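Local coordinates for alanine racemase (Actinobacillus succinogenes, PDB 3C3K), which has a periplasmic binding protein-like fold, shared with LacI-type regulators and solute-binding receptors, and probably holds a small ligand between its two lobes, at residues B[7-11]-B[38-42]; B[11-15]-B[56-60]. One frame throughout, in Å; residues are numbered along the deposited sequence.

In the fold
From the N terminus the chain enters strand 9-15, and both contacts start there, sharing L11. Contact 1 closes the loop through helix 21-35, bringing strand 39-45, outermost in this chain's six-stranded parallel sheet, beside strand 9-15. Contact 2 spans the longer excursion to 56-60, which includes all of strand 39-45, so the two closures cross rather than nest: 7-10 comes before 11-15, L11 is common to both, and 38-42 lies within the span that contact 2 closes. Contact 1 joins strand to strand, and contact 2 joins that sheet to the helical chain that follows strand 39-45. They touch where L42 O probably accepts a hydrogen bond from V13 N and L42 packs on L59.

Contact 1 of 2, residues B[7-11]-B[38-42]; sequences KTGML and GYRIL
L11 offers both its backbone polar groups to strand 39-42: its N donates to R40 O over 2.9 Å, and its O accepts from L42 N over 2.8 Å in a nearly straight bond (173° at the hydrogen). G9 repeats the pattern two residues earlier, with G9 N bonded to G38 O at 3.1 Å and R40 N to G9 O at 3.1 Å. The oxygen of G9 takes a second, weak bond from T8 OG1, and R40 O also receives a CA-H...O contact from M10 CA at 3.1 Å. M10 turns its own backbone the other way, to D66. This alternation is that of parallel strands, here the two ends of the beta-alpha-beta unit 9-15, 21-35, 39-45. Glycine suits position 9 because the Y39 ring occupies the place a side chain would take, and G38 accommodates a positive phi of 85°. With its CG beside the backbone N (chi1 -73°), the tyrosine lays its ring next to G9 and crosses L11 at about a right angle, with L11 CD2 only 3.4 Å from Y39 CD1; its hydroxyl is satisfied by D66. On the other face, the flexible M10 thioether rises from the sheet to meet L42, its SD lying 3.7 Å from L42 CG, while the arginine sends NH1 to a salt bridge with E35. S55 of the second subunit packs on T8, M10 and R40.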
loop_
_atom_site.group_PDB
_atom_site.type_symbol
_atom_site.label_atom_id
_atom_site.label_comp_id
_atom_site.label_asym_id
_atom_site.label_seq_id
_atom_site.Cartn_x
_atom_site.Cartn_y
_atom_site.Cartn_z
ATOM N N LYS B 7 -20.668 -18.352 -13.890
ATOM C CA LYS B 7 -19.799 -18.616 -15.079
ATOM C C LYS B 7 -18.396 -18.025 -14.827
ATOM O O LYS B 7 -17.387 -18.658 -15.111
ATOM C CB LYS B 7 -20.424 -18.029 -16.357
ATOM C CG LYS B 7 -20.015 -18.755 -17.648
ATOM C CD LYS B 7 -20.432 -17.963 -18.885
ATOM C CE LYS B 7 -21.960 -17.839 -19.009
ATOM N NZ LYS B 7 -22.673 -19.172 -18.916
ATOM N N THR B 8 -18.350 -16.802 -14.305
ATOM C CA THR B 8 -17.100 -16.178 -13.852
ATOM C C THR B 8 -16.711 -16.751 -12.491
ATOM O O THR B 8 -17.510 -16.751 -11.536
ATOM C CB THR B 8 -17.199 -14.606 -13.808
ATOM O OG1 THR B 8 -16.625 -14.100 -12.590
ATOM C CG2 THR B 8 -18.647 -14.126 -13.919
ATOM N N GLY B 9 -15.498 -17.277 -12.405
ATOM C CA GLY B 9 -15.035 -17.834 -11.143
ATOM C C GLY B 9 -14.392 -16.796 -10.257
ATOM O O GLY B 9 -14.304 -15.649 -10.619
ATOM N N MET B 10 -13.925 -17.230 -9.093
ATOM C CA MET B 10 -13.080 -16.402 -8.265
ATOM C C MET B 10 -11.858 -17.222 -7.844
ATOM O O MET B 10 -11.902 -18.472 -7.668
ATOM C CB MET B 10 -13.823 -15.848 -7.012
ATOM C CG MET B 10 -14.902 -14.745 -7.303
ATOM S SD MET B 10 -15.609 -13.860 -5.857
ATOM C CE MET B 10 -16.705 -15.078 -5.191
ATOM N N LEU B 11 -10.768 -16.492 -7.661
ATOM C CA LEU B 11 -9.552 -17.020 -7.056
ATOM C C LEU B 11 -9.280 -16.318 -5.717
ATOM O O LEU B 11 -9.543 -15.102 -5.585
ATOM C CB LEU B 11 -8.406 -16.789 -8.005
ATOM C CG LEU B 11 -8.611 -17.125 -9.485
ATOM C CD1 LEU B 11 -7.363 -16.741 -10.195
ATOM C CD2 LEU B 11 -8.892 -18.651 -9.636
ATOM N N GLY B 38 -11.455 -14.912 -17.093
ATOM C CA GLY B 38 -12.792 -15.162 -16.576
ATOM C C GLY B 38 -12.801 -15.310 -15.064
ATOM O O GLY B 38 -13.692 -15.953 -14.476
ATOM N N TYR B 39 -11.826 -14.725 -14.407
ATOM C CA TYR B 39 -11.814 -14.790 -12.940
ATOM C C TYR B 39 -11.763 -13.420 -12.346
ATOM O O TYR B 39 -11.143 -12.544 -12.917
ATOM C CB TYR B 39 -10.605 -15.590 -12.470
ATOM C CG TYR B 39 -10.755 -17.059 -12.729
ATOM C CD1 TYR B 39 -11.388 -17.889 -11.797
ATOM C CD2 TYR B 39 -10.235 -17.640 -13.872
ATOM C CE1 TYR B 39 -11.569 -19.230 -12.033
ATOM C CE2 TYR B 39 -10.418 -18.998 -14.117
ATOM C CZ TYR B 39 -11.065 -19.778 -13.162
ATOM O OH TYR B 39 -11.231 -21.121 -13.362
ATOM N N ARG B 40 -12.415 -13.263 -11.194
ATOM C CA ARG B 40 -12.196 -12.150 -10.289
ATOM C C ARG B 40 -11.503 -12.638 -8.999
ATOM O O ARG B 40 -11.397 -13.842 -8.739
ATOM C CB ARG B 40 -13.542 -11.484 -9.919
ATOM C CG ARG B 40 -14.445 -11.187 -11.104
ATOM C CD ARG B 40 -13.815 -10.071 -11.900
ATOM N NE ARG B 40 -14.653 -9.652 -13.007
ATOM C CZ ARG B 40 -14.459 -8.563 -13.739
ATOM N NH1 ARG B 40 -13.412 -7.765 -13.540
ATOM N NH2 ARG B 40 -15.292 -8.324 -14.732
ATOM N N ILE B 41 -11.050 -11.699 -8.189
ATOM C CA ILE B 41 -10.076 -12.005 -7.165
ATOM C C ILE B 41 -10.627 -11.688 -5.780
ATOM O O ILE B 41 -11.150 -10.606 -5.556
ATOM C CB ILE B 41 -8.790 -11.148 -7.445
ATOM C CG1 ILE B 41 -8.136 -11.533 -8.809
ATOM C CG2 ILE B 41 -7.803 -11.235 -6.335
ATOM C CD1 ILE B 41 -7.672 -12.974 -8.851
ATOM N N LEU B 42 -10.520 -12.625 -4.842
ATOM C CA LEU B 42 -10.818 -12.288 -3.454
ATOM C C LEU B 42 -9.514 -12.302 -2.685
ATOM O O LEU B 42 -8.670 -13.221 -2.890
ATOM C CB LEU B 42 -11.779 -13.267 -2.840
ATOM C CG LEU B 42 -13.274 -13.186 -3.089
ATOM C CD1 LEU B 42 -13.883 -14.379 -2.380
ATOM C CD2 LEU B 42 -13.877 -11.872 -2.606
#

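Contact 2 of 2, residues B[11-15]-B[56-60]; sequences LLVMV and CLTLL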
loop_
_atom_site.group_PDB
_atom_site.type_symbol
_atom_site.label_atom_id
_atom_site.label_comp_id
_atom_site.label_asym_id
_atom_site.label_seq_id
_atom_site.Cartn_x
_atom_site.Cartn_y
_atom_site.Cartn_z
ATOM N N LEU B 11 -10.768 -16.492 -7.661
ATOM C CA LEU B 11 -9.552 -17.020 -7.056
ATOM C C LEU B 11 -9.280 -16.318 -5.717
ATOM O O LEU B 11 -9.543 -15.102 -5.585
ATOM C CB LEU B 11 -8.406 -16.789 -8.005
ATOM C CG LEU B 11 -8.611 -17.125 -9.485
ATOM C CD1 LEU B 11 -7.363 -16.741 -10.195
ATOM C CD2 LEU B 11 -8.892 -18.651 -9.636
ATOM N N LEU B 12 -8.814 -17.084 -4.747
ATOM C CA LEU B 12 -8.358 -16.578 -3.451
ATOM C C LEU B 12 -6.860 -16.207 -3.462
ATOM O O LEU B 12 -5.991 -17.054 -3.758
ATOM C CB LEU B 12 -8.634 -17.615 -2.337
ATOM C CG LEU B 12 -8.122 -17.304 -0.919
ATOM C CD1 LEU B 12 -8.769 -16.013 -0.347
ATOM C CD2 LEU B 12 -8.450 -18.415 -0.017
ATOM N N VAL B 13 -6.543 -14.949 -3.124
ATOM C CA VAL B 13 -5.154 -14.598 -2.814
ATOM C C VAL B 13 -4.960 -14.406 -1.316
ATOM O O VAL B 13 -5.652 -13.607 -0.707
ATOM C CB VAL B 13 -4.724 -13.344 -3.582
ATOM C CG1 VAL B 13 -3.221 -13.099 -3.459
ATOM C CG2 VAL B 13 -5.144 -13.460 -5.075
ATOM N N MET B 14 -4.008 -15.135 -0.735
ATOM C CA MET B 14 -3.634 -15.002 0.669
ATOM C C MET B 14 -2.410 -14.117 0.706
ATOM O O MET B 14 -1.307 -14.555 0.368
ATOM C CB MET B 14 -3.341 -16.392 1.264
ATOM C CG MET B 14 -4.621 -17.202 1.685
ATOM S SD MET B 14 -4.417 -18.980 2.212
ATOM C CE MET B 14 -3.011 -19.323 1.429
ATOM N N VAL B 15 -2.601 -12.874 1.131
ATOM C CA VAL B 15 -1.599 -11.818 1.069
ATOM C C VAL B 15 -0.799 -11.758 2.373
ATOM O O VAL B 15 -1.373 -11.861 3.478
ATOM C CB VAL B 15 -2.342 -10.494 0.861
ATOM C CG1 VAL B 15 -1.419 -9.305 0.891
ATOM C CG2 VAL B 15 -3.017 -10.554 -0.511
ATOM N N CYS B 56 -10.080 -18.494 5.809
ATOM C CA CYS B 56 -10.437 -18.014 4.482
ATOM C C CYS B 56 -10.470 -19.217 3.568
ATOM O O CYS B 56 -11.106 -19.175 2.531
ATOM C CB CYS B 56 -9.517 -16.889 3.986
ATOM S SG CYS B 56 -7.866 -17.442 3.668
ATOM N N LEU B 57 -9.813 -20.308 3.965
ATOM C CA LEU B 57 -9.798 -21.520 3.116
ATOM C C LEU B 57 -11.113 -22.306 3.101
ATOM O O LEU B 57 -11.290 -23.169 2.250
ATOM C CB LEU B 57 -8.541 -22.420 3.352
ATOM C CG LEU B 57 -7.185 -21.911 2.829
ATOM C CD1 LEU B 57 -6.070 -22.775 3.364
ATOM C CD2 LEU B 57 -7.074 -21.798 1.298
ATOM N N THR B 58 -12.065 -21.967 3.980
ATOM C CA THR B 58 -13.411 -22.499 3.850
ATOM C C THR B 58 -14.073 -22.093 2.500
ATOM O O THR B 58 -15.002 -22.758 2.056
ATOM C CB THR B 58 -14.344 -22.102 4.987
ATOM O OG1 THR B 58 -14.446 -20.698 5.014
ATOM C CG2 THR B 58 -13.790 -22.504 6.348
ATOM N N LEU B 59 -13.589 -21.044 1.838
ATOM C CA LEU B 59 -14.098 -20.711 0.523
ATOM C C LEU B 59 -13.851 -21.798 -0.514
ATOM O O LEU B 59 -14.637 -21.946 -1.470
ATOM C CB LEU B 59 -13.497 -19.391 0.029
ATOM C CG LEU B 59 -13.799 -18.160 0.900
ATOM C CD1 LEU B 59 -12.864 -17.057 0.552
ATOM C CD2 LEU B 59 -15.224 -17.760 0.679
ATOM N N LEU B 60 -12.741 -22.532 -0.356
ATOM C CA LEU B 60 -12.368 -23.583 -1.282
ATOM C C LEU B 60 -13.311 -24.733 -1.078
ATOM O O LEU B 60 -13.990 -25.149 -2.018
ATOM C CB LEU B 60 -10.925 -24.064 -1.061
ATOM C CG LEU B 60 -9.777 -23.749 -2.010
ATOM C CD1 LEU B 60 -8.643 -24.675 -1.677
ATOM C CD2 LEU B 60 -10.144 -23.877 -3.512
#
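In the alpha/beta sandwich of this lobe, helices cover both faces of the parallel sheet, and here 56-60 packs on one face of strand 9-15 while helix 21-35 covers the other. The strand's alternation sorts its residues accordingly: L12 and M14 point toward 56-60, whereas L11, V13 and V15 touch helix 21-35. The side-chain packing is apolar and buried, which suits branched leucines and a pliable methionine. C56 is small enough to bring its sulfur up to the strand; with SG set between its backbone N and carbonyl carbon (chi1 68°), it sits 3.8 Å from M14 CG and 3.9 Å from L12 CD2. L57 comes in beside it, crossing M14 at about a right angle, and its CD2 touches both strand residues that face it, 3.9 Å from L12 CD2 and 4.0 Å from M14 SD. C56 O also lies 3.8 Å from L12 CD2; it accepts a backbone bond from L59 N at 3.2 Å. In the dimer C56 and L59 also meet L42 and M64 of the second subunit. L12, its CG anti to the backbone N (chi1 175°), divides its two methyls between partners: CD2 faces C56 and L57, and CD1 lies 4.3 Å from L59 CD1.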